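Uncharacterized protein (Bacteroides cellulosilyticus, PDB 5JVK) probably hydrolyses O-glycosidic bonds in carbohydrates, as a family 39 glycoside hydrolase from a gut symbiont. Local coordinates at residues Phe298-Thr303 against Pro308-Pro313; Ser364-Met369 against Leu424-Asn429; Val239-Val244 against Phe281-Ser286; Leu253-Gly258 against Gly267-Pro272. All coordinates share one frame; numbering follows the deposited sequence.

Contact 1. Residues Phe298-Thr303 against Pro308-Pro313; sequences FGYAGT and PAVNIP. With SO4 (sulfate ion), chain D.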
loop_
_atom_site.group_PDB
_atom_site.type_symbol
_atom_site.label_atom_id
_atom_site.label_comp_id
_atom_site.label_asym_id
_atom_site.label_seq_id
_atom_site.Cartn_x
_atom_site.Cartn_y
_atom_site.Cartn_z
ATOM N N PHE A 298 13.688 -11.119 -6.271
ATOM C CA PHE A 298 14.278 -12.419 -5.922
ATOM C C PHE A 298 13.815 -13.012 -4.588
ATOM O O PHE A 298 13.830 -14.237 -4.433
ATOM C CB PHE A 298 15.803 -12.321 -5.916
ATOM C CG PHE A 298 16.394 -11.784 -7.191
ATOM C CD1 PHE A 298 15.941 -12.214 -8.441
ATOM C CD2 PHE A 298 17.442 -10.869 -7.145
ATOM C CE1 PHE A 298 16.508 -11.721 -9.609
ATOM C CE2 PHE A 298 18.011 -10.375 -8.310
ATOM C CZ PHE A 298 17.542 -10.799 -9.544
ATOM N N GLY A 299 13.425 -12.171 -3.628
ATOM C CA GLY A 299 12.852 -12.646 -2.363
ATOM C C GLY A 299 13.744 -13.581 -1.558
ATOM O O GLY A 299 14.936 -13.315 -1.399
ATOM N N TYR A 300 13.169 -14.676 -1.056
ATOM C CA TYR A 300 13.900 -15.644 -0.231
ATOM C C TYR A 300 13.538 -17.095 -0.557
ATOM O O TYR A 300 12.462 -17.378 -1.085
ATOM C CB TYR A 300 13.667 -15.367 1.261
ATOM C CG TYR A 300 12.262 -15.662 1.739
ATOM C CD1 TYR A 300 11.230 -14.742 1.550
ATOM C CD2 TYR A 300 11.962 -16.864 2.385
ATOM C CE1 TYR A 300 9.939 -15.011 1.988
ATOM C CE2 TYR A 300 10.674 -17.144 2.823
ATOM C CZ TYR A 300 9.665 -16.216 2.624
ATOM O OH TYR A 300 8.389 -16.494 3.060
ATOM N N ALA A 301 14.452 -18.003 -0.225
ATOM C CA ALA A 301 14.231 -19.442 -0.374
ATOM C C ALA A 301 13.305 -19.941 0.731
ATOM O O ALA A 301 13.668 -19.919 1.906
ATOM C CB ALA A 301 15.557 -20.187 -0.325
ATOM N N GLY A 302 12.110 -20.385 0.352
ATOM C CA GLY A 302 11.129 -20.898 1.307
ATOM C C GLY A 302 11.338 -22.359 1.665
ATOM O O GLY A 302 12.125 -23.059 1.028
ATOM N N THR A 303 10.626 -22.810 2.694
ATOM C CA THR A 303 10.593 -24.225 3.083
ATOM C C THR A 303 9.466 -24.991 2.374
ATOM O O THR A 303 9.628 -26.171 2.064
ATOM C CB THR A 303 10.440 -24.377 4.605
ATOM O OG1 THR A 303 9.267 -23.680 5.043
ATOM C CG2 THR A 303 11.659 -23.810 5.322
ATOM N N PRO A 308 10.211 -22.488 -6.525
ATOM C CA PRO A 308 11.678 -22.310 -6.388
ATOM C C PRO A 308 12.121 -21.288 -5.321
ATOM O O PRO A 308 13.005 -21.586 -4.511
ATOM C CB PRO A 308 12.118 -21.841 -7.791
ATOM C CG PRO A 308 10.875 -21.392 -8.479
ATOM C CD PRO A 308 9.775 -22.242 -7.914
ATOM N N ALA A 309 11.512 -20.103 -5.340
ATOM C CA ALA A 309 11.747 -19.075 -4.321
ATOM C C ALA A 309 10.484 -18.252 -4.098
ATOM O O ALA A 309 9.649 -18.139 -4.997
ATOM C CB ALA A 309 12.897 -18.174 -4.735
ATOM N N VAL A 310 10.346 -17.687 -2.899
ATOM C CA VAL A 310 9.211 -16.820 -2.571
ATOM C C VAL A 310 9.524 -15.396 -3.022
ATOM O O VAL A 310 10.122 -14.622 -2.280
ATOM C CB VAL A 310 8.864 -16.853 -1.064
ATOM C CG1 VAL A 310 7.675 -15.948 -0.755
ATOM C CG2 VAL A 310 8.572 -18.281 -0.626
ATOM N N ASN A 311 9.136 -15.084 -4.256
ATOM C CA ASN A 311 9.192 -13.722 -4.801
ATOM C C ASN A 311 7.958 -13.458 -5.658
ATOM O O ASN A 311 7.198 -14.380 -5.933
ATOM C CB ASN A 311 10.490 -13.478 -5.588
ATOM C CG ASN A 311 10.807 -14.575 -6.598
ATOM O OD1 ASN A 311 10.010 -14.884 -7.485
ATOM N ND2 ASN A 311 12.002 -15.143 -6.485
ATOM N N ILE A 312 7.754 -12.209 -6.070
ATOM C CA ILE A 312 6.561 -11.846 -6.849
ATOM C C ILE A 312 6.498 -12.567 -8.206
ATOM O O ILE A 312 5.442 -13.087 -8.556
ATOM C CB ILE A 312 6.395 -10.311 -7.011
ATOM C CG1 ILE A 312 6.075 -9.678 -5.653
ATOM C CG2 ILE A 312 5.293 -9.982 -8.016
ATOM C CD1 ILE A 312 6.036 -8.164 -5.650
ATOM N N PRO A 313 7.612 -12.613 -8.964
ATOM C CA PRO A 313 7.563 -13.333 -10.250
ATOM C C PRO A 313 7.280 -14.846 -10.172
ATOM O O PRO A 313 6.820 -15.423 -11.158
ATOM C CB PRO A 313 8.950 -13.077 -10.847
ATOM C CG PRO A 313 9.402 -11.808 -10.213
ATOM C CD PRO A 313 8.877 -11.871 -8.812
HETATM S S SO4 D . 6.866 -21.080 1.948
HETATM O O1 SO4 D . 7.030 -21.638 0.583
HETATM O O2 SO4 D . 6.116 -22.037 2.789
HETATM O O3 SO4 D . 8.185 -20.835 2.575
HETATM O O4 SO4 D . 6.116 -19.807 1.868
#

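Contact 2. Residues Ser364-Met369 against Leu424-Asn429; sequences SRRHYM and LLDGVN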
loop_
_atom_site.group_PDB
_atom_site.type_symbol
_atom_site.label_atom_id
_atom_site.label_comp_id
_atom_site.label_asym_id
_atom_site.label_seq_id
_atom_site.Cartn_x
_atom_site.Cartn_y
_atom_site.Cartn_z
ATOM N N SER A 364 3.718 -6.638 -9.671
ATOM C CA SER A 364 2.352 -7.142 -9.461
ATOM C C SER A 364 1.488 -6.983 -10.719
ATOM O O SER A 364 0.818 -7.928 -11.135
ATOM C CB SER A 364 1.691 -6.449 -8.269
ATOM O OG SER A 364 0.331 -6.819 -8.143
ATOM N N ARG A 365 1.524 -5.797 -11.324
ATOM C CA ARG A 365 0.817 -5.543 -12.583
ATOM C C ARG A 365 1.381 -6.380 -13.738
ATOM O O ARG A 365 0.624 -6.848 -14.592
ATOM C CB ARG A 365 0.867 -4.049 -12.934
ATOM C CG ARG A 365 -0.042 -3.608 -14.080
ATOM C CD ARG A 365 -1.518 -3.629 -13.707
ATOM N NE ARG A 365 -1.843 -2.659 -12.660
ATOM C CZ ARG A 365 -1.986 -1.342 -12.836
ATOM N NH1 ARG A 365 -1.825 -0.777 -14.031
ATOM N NH2 ARG A 365 -2.287 -0.572 -11.794
ATOM N N ARG A 366 2.702 -6.564 -13.767
ATOM C CA ARG A 366 3.355 -7.404 -14.785
ATOM C C ARG A 366 2.766 -8.810 -14.807
ATOM O O ARG A 366 2.365 -9.299 -15.862
ATOM C CB ARG A 366 4.859 -7.482 -14.529
ATOM C CG ARG A 366 5.652 -8.241 -15.583
ATOM C CD ARG A 366 7.004 -8.647 -15.038
ATOM N NE ARG A 366 7.781 -9.413 -16.007
ATOM C CZ ARG A 366 8.904 -10.081 -15.736
ATOM N NH1 ARG A 366 9.415 -10.116 -14.502
ATOM N NH2 ARG A 366 9.523 -10.734 -16.715
ATOM N N HIS A 367 2.717 -9.439 -13.635
ATOM C CA HIS A 367 2.139 -10.775 -13.459
ATOM C C HIS A 367 0.717 -10.655 -12.893
ATOM O O HIS A 367 0.377 -11.323 -11.913
ATOM C CB HIS A 367 3.012 -11.601 -12.501
ATOM C CG HIS A 367 4.461 -11.649 -12.874
ATOM N ND1 HIS A 367 4.956 -12.511 -13.829
ATOM C CD2 HIS A 367 5.525 -10.955 -12.407
ATOM C CE1 HIS A 367 6.261 -12.337 -13.943
ATOM N NE2 HIS A 367 6.632 -11.401 -13.088
ATOM N N TYR A 368 -0.113 -9.817 -13.523
ATOM C CA TYR A 368 -1.417 -9.439 -12.957
ATOM C C TYR A 368 -2.275 -10.641 -12.574
ATOM O O TYR A 368 -2.564 -11.497 -13.410
ATOM C CB TYR A 368 -2.223 -8.534 -13.900
ATOM C CG TYR A 368 -3.489 -8.010 -13.245
ATOM C CD1 TYR A 368 -3.423 -7.037 -12.250
ATOM C CD2 TYR A 368 -4.748 -8.514 -13.592
ATOM C CE1 TYR A 368 -4.572 -6.566 -11.628
ATOM C CE2 TYR A 368 -5.905 -8.048 -12.977
ATOM C CZ TYR A 368 -5.811 -7.073 -11.994
ATOM O OH TYR A 368 -6.944 -6.599 -11.376
ATOM N N MET A 369 -2.656 -10.692 -11.300
ATOM C CA MET A 369 -3.579 -11.715 -10.794
ATOM C C MET A 369 -4.466 -11.239 -9.637
ATOM O O MET A 369 -5.637 -11.606 -9.591
ATOM C CB MET A 369 -2.820 -13.003 -10.429
ATOM C CG MET A 369 -1.893 -12.912 -9.228
ATOM S SD MET A 369 -2.645 -13.546 -7.717
ATOM C CE MET A 369 -1.458 -13.020 -6.483
ATOM N N LEU A 424 11.201 -6.380 -22.229
ATOM C CA LEU A 424 12.361 -6.047 -23.070
ATOM C C LEU A 424 13.647 -6.663 -22.513
ATOM O O LEU A 424 14.485 -7.139 -23.276
ATOM C CB LEU A 424 12.536 -4.531 -23.225
ATOM C CG LEU A 424 11.631 -3.822 -24.244
ATOM C CD1 LEU A 424 10.178 -3.810 -23.793
ATOM C CD2 LEU A 424 12.107 -2.397 -24.497
ATOM N N LEU A 425 13.798 -6.631 -21.188
ATOM C CA LEU A 425 14.961 -7.198 -20.500
ATOM C C LEU A 425 14.538 -7.740 -19.138
ATOM O O LEU A 425 13.674 -7.161 -18.481
ATOM C CB LEU A 425 16.046 -6.131 -20.326
ATOM C CG LEU A 425 17.371 -6.529 -19.665
ATOM C CD1 LEU A 425 18.139 -7.545 -20.501
ATOM C CD2 LEU A 425 18.216 -5.287 -19.420
ATOM N N ASP A 426 15.161 -8.838 -18.722
ATOM C CA ASP A 426 14.810 -9.528 -17.484
ATOM C C ASP A 426 16.091 -9.922 -16.752
ATOM O O ASP A 426 17.188 -9.767 -17.291
ATOM C CB ASP A 426 13.966 -10.770 -17.817
ATOM C CG ASP A 426 13.008 -11.168 -16.701
ATOM O OD1 ASP A 426 13.207 -10.772 -15.530
ATOM O OD2 ASP A 426 12.038 -11.895 -17.005
ATOM N N GLY A 427 15.951 -10.400 -15.519
ATOM C CA GLY A 427 17.080 -10.877 -14.724
ATOM C C GLY A 427 17.567 -9.818 -13.753
ATOM O O GLY A 427 16.762 -9.191 -13.059
ATOM N N VAL A 428 18.883 -9.619 -13.714
ATOM C CA VAL A 428 19.519 -8.638 -12.829
ATOM C C VAL A 428 18.964 -7.237 -13.096
ATOM O O VAL A 428 18.655 -6.503 -12.154
ATOM C CB VAL A 428 21.063 -8.667 -12.979
ATOM C CG1 VAL A 428 21.729 -7.475 -12.299
ATOM C CG2 VAL A 428 21.617 -9.959 -12.397
ATOM N N ASN A 429 18.850 -6.885 -14.376
ATOM C CA ASN A 429 18.216 -5.640 -14.817
ATOM C C ASN A 429 16.851 -5.950 -15.425
ATOM O O ASN A 429 16.655 -7.019 -16.003
ATOM C CB ASN A 429 19.101 -4.933 -15.847
ATOM C CG ASN A 429 20.498 -4.646 -15.321
ATOM O OD1 ASN A 429 20.663 -4.202 -14.187
ATOM N ND2 ASN A 429 21.507 -4.904 -16.140
HETATM O O HOH W 1 11.525 -11.945 -13.421
#

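Contact 3. Residues Val239-Val244 against Phe281-Ser286; sequences VVYPTV and FQDGYS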
loop_
_atom_site.group_PDB
_atom_site.type_symbol
_atom_site.label_atom_id
_atom_site.label_comp_id
_atom_site.label_asym_id
_atom_site.label_seq_id
_atom_site.Cartn_x
_atom_site.Cartn_y
_atom_site.Cartn_z
ATOM N N VAL A 239 -20.167 -21.976 8.310
ATOM C CA VAL A 239 -21.285 -21.275 8.950
ATOM C C VAL A 239 -21.328 -19.809 8.496
ATOM O O VAL A 239 -22.394 -19.309 8.137
ATOM C CB VAL A 239 -21.201 -21.353 10.498
ATOM C CG1 VAL A 239 -22.370 -20.620 11.154
ATOM C CG2 VAL A 239 -21.155 -22.806 10.959
ATOM N N VAL A 240 -20.174 -19.137 8.507
ATOM C CA VAL A 240 -20.088 -17.698 8.184
ATOM C C VAL A 240 -20.481 -17.368 6.737
ATOM O O VAL A 240 -21.198 -16.394 6.507
ATOM C CB VAL A 240 -18.675 -17.124 8.500
ATOM C CG1 VAL A 240 -18.493 -15.711 7.946
ATOM C CG2 VAL A 240 -18.433 -17.119 10.001
ATOM N N TYR A 241 -20.015 -18.166 5.778
ATOM C CA TYR A 241 -20.226 -17.859 4.357
ATOM C C TYR A 241 -21.707 -17.787 3.946
ATOM O O TYR A 241 -22.120 -16.775 3.382
ATOM C CB TYR A 241 -19.440 -18.819 3.453
ATOM C CG TYR A 241 -19.543 -18.497 1.977
ATOM C CD1 TYR A 241 -18.770 -17.479 1.407
ATOM C CD2 TYR A 241 -20.408 -19.208 1.145
ATOM C CE1 TYR A 241 -18.859 -17.182 0.052
ATOM C CE2 TYR A 241 -20.505 -18.917 -0.210
ATOM C CZ TYR A 241 -19.729 -17.905 -0.752
ATOM O OH TYR A 241 -19.827 -17.621 -2.091
ATOM N N PRO A 242 -22.509 -18.837 4.232
ATOM C CA PRO A 242 -23.939 -18.733 3.896
ATOM C C PRO A 242 -24.699 -17.677 4.714
ATOM O O PRO A 242 -25.566 -17.002 4.162
ATOM C CB PRO A 242 -24.479 -20.143 4.180
ATOM C CG PRO A 242 -23.514 -20.734 5.145
ATOM C CD PRO A 242 -22.179 -20.171 4.771
ATOM N N THR A 243 -24.370 -17.541 6.000
ATOM C CA THR A 243 -24.977 -16.522 6.873
ATOM C C THR A 243 -24.777 -15.098 6.344
ATOM O O THR A 243 -25.705 -14.288 6.365
ATOM C CB THR A 243 -24.399 -16.577 8.307
ATOM O OG1 THR A 243 -24.417 -17.923 8.790
ATOM C CG2 THR A 243 -25.204 -15.703 9.263
ATOM N N VAL A 244 -23.565 -14.809 5.876
ATOM C CA VAL A 244 -23.206 -13.472 5.398
ATOM C C VAL A 244 -23.703 -13.213 3.967
ATOM O O VAL A 244 -24.219 -12.132 3.684
ATOM C CB VAL A 244 -21.680 -13.237 5.500
ATOM C CG1 VAL A 244 -21.285 -11.925 4.845
ATOM C CG2 VAL A 244 -21.233 -13.240 6.957
ATOM N N PHE A 281 -17.013 -22.401 -0.172
ATOM C CA PHE A 281 -17.303 -21.586 1.016
ATOM C C PHE A 281 -16.512 -20.270 1.098
ATOM O O PHE A 281 -16.472 -19.633 2.157
ATOM C CB PHE A 281 -17.132 -22.444 2.278
ATOM C CG PHE A 281 -18.036 -23.646 2.296
ATOM C CD1 PHE A 281 -19.367 -23.526 2.699
ATOM C CD2 PHE A 281 -17.580 -24.887 1.867
ATOM C CE1 PHE A 281 -20.214 -24.627 2.697
ATOM C CE2 PHE A 281 -18.423 -25.993 1.861
ATOM C CZ PHE A 281 -19.741 -25.863 2.279
ATOM N N GLN A 282 -15.880 -19.872 -0.013
ATOM C CA GLN A 282 -15.303 -18.533 -0.170
ATOM C C GLN A 282 -15.559 -17.976 -1.567
ATOM O O GLN A 282 -15.845 -18.720 -2.511
ATOM C CB GLN A 282 -13.785 -18.540 0.041
ATOM C CG GLN A 282 -13.263 -19.464 1.124
ATOM C CD GLN A 282 -12.534 -20.679 0.594
ATOM O OE1 GLN A 282 -12.989 -21.347 -0.336
ATOM N NE2 GLN A 282 -11.392 -20.977 1.194
ATOM N N ASP A 283 -15.450 -16.654 -1.671
ATOM C CA ASP A 283 -15.323 -15.961 -2.954
ATOM C C ASP A 283 -13.845 -15.718 -3.295
ATOM O O ASP A 283 -13.486 -15.585 -4.466
ATOM C CB ASP A 283 -16.084 -14.636 -2.910
ATOM C CG ASP A 283 -17.542 -14.812 -2.521
ATOM O OD1 ASP A 283 -18.191 -15.748 -3.028
ATOM O OD2 ASP A 283 -18.038 -14.013 -1.700
ATOM N N GLY A 284 -12.998 -15.644 -2.271
ATOM C CA GLY A 284 -11.557 -15.539 -2.460
ATOM C C GLY A 284 -10.807 -15.793 -1.168
ATOM O O GLY A 284 -11.425 -16.012 -0.123
ATOM N N TYR A 285 -9.477 -15.789 -1.247
ATOM C CA TYR A 285 -8.622 -15.895 -0.061
ATOM C C TYR A 285 -7.525 -14.845 -0.101
ATOM O O TYR A 285 -7.286 -14.232 -1.140
ATOM C CB TYR A 285 -8.026 -17.305 0.082
ATOM C CG TYR A 285 -6.986 -17.689 -0.959
ATOM C CD1 TYR A 285 -5.617 -17.564 -0.696
ATOM C CD2 TYR A 285 -7.372 -18.198 -2.197
ATOM C CE1 TYR A 285 -4.666 -17.922 -1.644
ATOM C CE2 TYR A 285 -6.429 -18.559 -3.148
ATOM C CZ TYR A 285 -5.080 -18.418 -2.870
ATOM O OH TYR A 285 -4.158 -18.780 -3.825
ATOM N N SER A 286 -6.869 -14.644 1.038
ATOM C CA SER A 286 -5.812 -13.645 1.160
ATOM C C SER A 286 -4.478 -14.237 1.606
ATOM O O SER A 286 -4.441 -15.249 2.313
ATOM C CB SER A 286 -6.232 -12.534 2.124
ATOM O OG SER A 286 -6.466 -13.042 3.423
#

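Contact 4. Residues Leu253-Gly258 against Gly267-Pro272; sequences LISGGG and GAFIIP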
loop_
_atom_site.group_PDB
_atom_site.type_symbol
_atom_site.label_atom_id
_atom_site.label_comp_id
_atom_site.label_asym_id
_atom_site.label_seq_id
_atom_site.Cartn_x
_atom_site.Cartn_y
_atom_site.Cartn_z
ATOM N N LEU A 253 -16.492 -12.421 0.063
ATOM C CA LEU A 253 -16.055 -12.976 1.344
ATOM C C LEU A 253 -14.670 -13.590 1.168
ATOM O O LEU A 253 -14.499 -14.520 0.375
ATOM C CB LEU A 253 -17.055 -14.021 1.853
ATOM C CG LEU A 253 -16.959 -14.512 3.310
ATOM C CD1 LEU A 253 -15.789 -15.468 3.537
ATOM C CD2 LEU A 253 -16.899 -13.346 4.294
ATOM N N ILE A 254 -13.698 -13.069 1.919
ATOM C CA ILE A 254 -12.285 -13.422 1.761
ATOM C C ILE A 254 -11.787 -14.221 2.971
ATOM O O ILE A 254 -11.807 -13.724 4.097
ATOM C CB ILE A 254 -11.418 -12.156 1.560
ATOM C CG1 ILE A 254 -11.885 -11.384 0.315
ATOM C CG2 ILE A 254 -9.938 -12.522 1.440
ATOM C CD1 ILE A 254 -11.388 -9.955 0.245
ATOM N N SER A 255 -11.334 -15.451 2.725
ATOM C CA SER A 255 -10.817 -16.338 3.775
ATOM C C SER A 255 -9.291 -16.288 3.874
ATOM O O SER A 255 -8.640 -15.557 3.128
ATOM C CB SER A 255 -11.247 -17.767 3.486
ATOM O OG SER A 255 -10.608 -18.240 2.310
ATOM N N GLY A 256 -8.728 -17.071 4.795
ATOM C CA GLY A 256 -7.282 -17.188 4.957
ATOM C C GLY A 256 -6.735 -16.188 5.949
ATOM O O GLY A 256 -6.152 -16.571 6.967
ATOM N N GLY A 257 -6.910 -14.904 5.644
ATOM C CA GLY A 257 -6.411 -13.830 6.490
ATOM C C GLY A 257 -4.903 -13.715 6.491
ATOM O O GLY A 257 -4.325 -13.191 7.446
ATOM N N GLY A 258 -4.265 -14.199 5.425
ATOM C CA GLY A 258 -2.814 -14.302 5.372
ATOM C C GLY A 258 -2.220 -15.295 6.350
ATOM O O GLY A 258 -1.137 -15.057 6.876
ATOM N N GLY A 267 0.652 -21.509 -0.881
ATOM C CA GLY A 267 -0.666 -22.141 -0.810
ATOM C C GLY A 267 -0.904 -22.937 0.459
ATOM O O GLY A 267 -1.654 -23.909 0.443
ATOM N N ALA A 268 -0.291 -22.513 1.563
ATOM C CA ALA A 268 -0.347 -23.270 2.817
ATOM C C ALA A 268 -1.731 -23.267 3.472
ATOM O O ALA A 268 -2.056 -24.203 4.199
ATOM C CB ALA A 268 0.705 -22.765 3.796
ATOM N N PHE A 269 -2.532 -22.226 3.226
ATOM C CA PHE A 269 -3.916 -22.171 3.719
ATOM C C PHE A 269 -4.899 -22.773 2.719
ATOM O O PHE A 269 -5.731 -23.602 3.088
ATOM C CB PHE A 269 -4.347 -20.735 4.042
ATOM C CG PHE A 269 -5.825 -20.594 4.308
ATOM C CD1 PHE A 269 -6.351 -20.860 5.569
ATOM C CD2 PHE A 269 -6.701 -20.222 3.286
ATOM C CE1 PHE A 269 -7.717 -20.747 5.809
ATOM C CE2 PHE A 269 -8.065 -20.109 3.520
ATOM C CZ PHE A 269 -8.575 -20.371 4.782
ATOM N N ILE A 270 -4.817 -22.331 1.466
ATOM C CA ILE A 270 -5.828 -22.666 0.455
ATOM C C ILE A 270 -5.792 -24.135 0.011
ATOM O O ILE A 270 -6.848 -24.739 -0.167
ATOM C CB ILE A 270 -5.775 -21.697 -0.764
ATOM C CG1 ILE A 270 -7.078 -21.752 -1.578
ATOM C CG2 ILE A 270 -4.579 -21.973 -1.666
ATOM C CD1 ILE A 270 -8.291 -21.199 -0.859
ATOM N N ILE A 271 -4.598 -24.709 -0.148
ATOM C CA ILE A 271 -4.466 -26.088 -0.652
ATOM C C ILE A 271 -5.123 -27.136 0.277
ATOM O O ILE A 271 -5.849 -28.001 -0.215
ATOM C CB ILE A 271 -2.992 -26.452 -1.000
ATOM C CG1 ILE A 271 -2.519 -25.620 -2.205
ATOM C CG2 ILE A 271 -2.840 -27.947 -1.296
ATOM C CD1 ILE A 271 -1.036 -25.721 -2.500
ATOM N N PRO A 272 -4.874 -27.069 1.605
ATOM C CA PRO A 272 -5.621 -27.952 2.520
ATOM C C PRO A 272 -7.144 -27.782 2.465
ATOM O O PRO A 272 -7.874 -28.768 2.584
ATOM C CB PRO A 272 -5.106 -27.547 3.907
ATOM C CG PRO A 272 -3.764 -26.963 3.672
ATOM C CD PRO A 272 -3.763 -26.378 2.289
#

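Contact 1. Residues Phe298-Thr303 against Pro308-Pro313
Tyr300 and Val310 face each other as an isolated antiparallel bridge, a hydrogen-bonded pair. Val310 N gives the shorter of the pair's two bonds, 2.8 Å to Tyr300 O; the return bond from Tyr300 N to Val310 O is 3.3 Å. The same oxygen takes a CA-H...O contact from Gly299 CA, whose backbone runs so close to Val310 and Asn311 that a beta carbon would collide with Val310 O.

One side-chain amide extends the polar set. Asn311 ND2 points straight at Phe298 O, 2.9 Å away, with the oxygen in the amide plane but ND2 59° out of the carbonyl plane. Asn311 is the N-cap of helix 312-325: its side chain caps a backbone N of the first turn, and OD1 is hydrogen-bonded to Thr314 OG1.

The apolar share is a CH-pi contact. With its CG held between the backbone N and carbonyl carbon (chi1 69°), Tyr300 swings its ring alongside Val310, whose CB sits over one face at 4.0 Å from the centroid. Cutting Tyr300 back to an alanine would probably bare the flank of Val310 that the ring now covers. A sulfate, probably from the crystallisation liquor, accepts a weak bond from Thr303 N.

This loop, closed by the one bridge, follows barrel strand 284-287 and leads into helix 312-325, where Val310 packs on Val315; Ile312 leans on helix 350-366.

Contact 2. Residues Ser364-Met369 against Leu424-Asn429
Arg366 reaches Asp426 with an almost fully stretched side chain: CG is anti to the backbone N (chi1 -176°) and the chain stays extended through to NE, which carries the guanidinium away from the last turn of helix 350-366. Asp426 also turns its CG anti to its own N, and its carboxylate comes forward to meet the arginine. The two CA atoms remain 12.0 Å apart, so the meeting depends entirely on side-chain length.

The salt bridge uses one nitrogen and one oxygen, Arg366 NH2 to Asp426 OD2 at 2.8 Å. From the arginine's side the oxygen lies at the edge, close to the guanidinium plane; from the aspartate's side NH2 stands above the carboxylate plane. With the two planes 66° apart, a flat two-pronged pairing is not formed. Instead a water fills in for the second direct bond, accepting from Arg366 NH1 at 3.0 Å and donating to Asp426 OD1 at 2.9 Å. That same OD1 takes Gly427 N at 2.8 Å, which helps fix the carboxylate's rotation.

His367 CE1 lies over one guanidinium face, and Thr423 OG1 shares NH2. The contact thus links the end of a barrel helix to the turn between strands 419-425 and 429-436 of the antiparallel sheet. At this surface site solvent probably screens part of the attraction, and the water lets the pair keep both oxygens of the carboxylate engaged.

Contact 3. Residues Val239-Val244 against Phe281-Ser286
The Tyr241 ring lies against the backbone of Phe281 and Gln282: Phe281 C sits 3.5 Å above one face of the ring, displaced toward the rim, with Gln282 N farther along on that face. At the ring's edge, near its plane, is the carboxylate of Asp283. This is outer-layer packing in a closed eight-stranded parallel beta/alpha barrel, the TIM-barrel fold, in which helix 229-247 covers the approach to strand 284-287.

Tyr241 leaves the helix with CG anti to the backbone N (chi1 -176°), a direction that brings one face of the ring against the Phe281-Gln282 peptide, off-centre. The fit is close at the inner end of the ring, where Tyr241 CD1 comes within 3.2 Å of Phe281 O. Beside it, the beta carbons of Tyr241 and Phe281 meet at 4.5 Å, and the Phe281 side chain continues onto Leu237 and Lys238 of the same helix.

At the far end, the side chains of Tyr241 and Asp283 cross at about a right angle, with ring and carboxylate planes 63° apart. Asp283 OD2 has a salt bridge to Lys245 and a hydrogen bond from the backbone N of Leu253, so Asp283 joins the helix, its neighbouring strand 252-255 and the start of its own strand. These partners are likely to favour the charged carboxylate and to hold its rotation, presenting a fixed acceptor to the tyrosine. Tyr241 OH donates to Asp283 OD1 at 2.7 Å, arriving on the syn side and 31° out of the carboxylate plane.

Contact 4. Residues Leu253-Gly258 against Gly267-Pro272
Gly256 sets its CA squarely over the ring of Phe269, 3.3 Å from the centroid and only 11° off the normal, a CH-pi contact. Gly256 N is just as near the outer end of the ring, 3.3 Å from Phe269 CZ. Ser255 approaches differently, its OG lying at the edge near the ring plane, 3.4 Å from Phe269 CE2.

The torsions explain the reach. Phe269 holds CG anti to the backbone N (chi1 169°), sending the ring from the approach to helix 270-275 across to the end of strand 252-255. Gly256 has a positive phi of 91°, and a beta carbon there would crowd both Phe269 CD2 and the preceding carbonyl, so the close approach relies on a bare CA. With Phe269 cut to an alanine, the face that Gly256 rests on is gone, which would probably leave the glycine-rich turn less firmly seated.

Farther out, Tyr233 of helix 229-247 packs edge-to-face with Phe269, and its OH takes a weak hydrogen bond from Gly256 N, bracing ring and turn together. Gln282 is hydrogen-bonded to Ser255 OG. The contact thus ties strand to helix within the beta-alpha-beta unit 252-255, 270-275 and 284-287 of the barrel.

The segments meet through van der Waals and CH-pi contact, without a hydrogen bond between them, consistent with a buried site where the serine hydroxyl finds its polar partners elsewhere.

Contacts 3 and 4 belong to neighbouring strands of the barrel, 284-287 and 252-255, and touch directly, through a probable backbone bond from Ser286 N to Ser255 O and the packing of Tyr285 on Ile270. Contact 4 is fully buried and apolar in character across its segments, whereas contact 3, partly buried, joins ring-on-peptide packing to a phenol-carboxylate bond. Contacts 1 and 2 lie together elsewhere on the barrel, centres about 15 Å apart, meeting where Pro313 packs on His367. Contact 1 is local and partly buried, mainly backbone bonds, and leads into a barrel helix; contact 2 is a surface charge pair with water, reaching from the barrel to the antiparallel sheet.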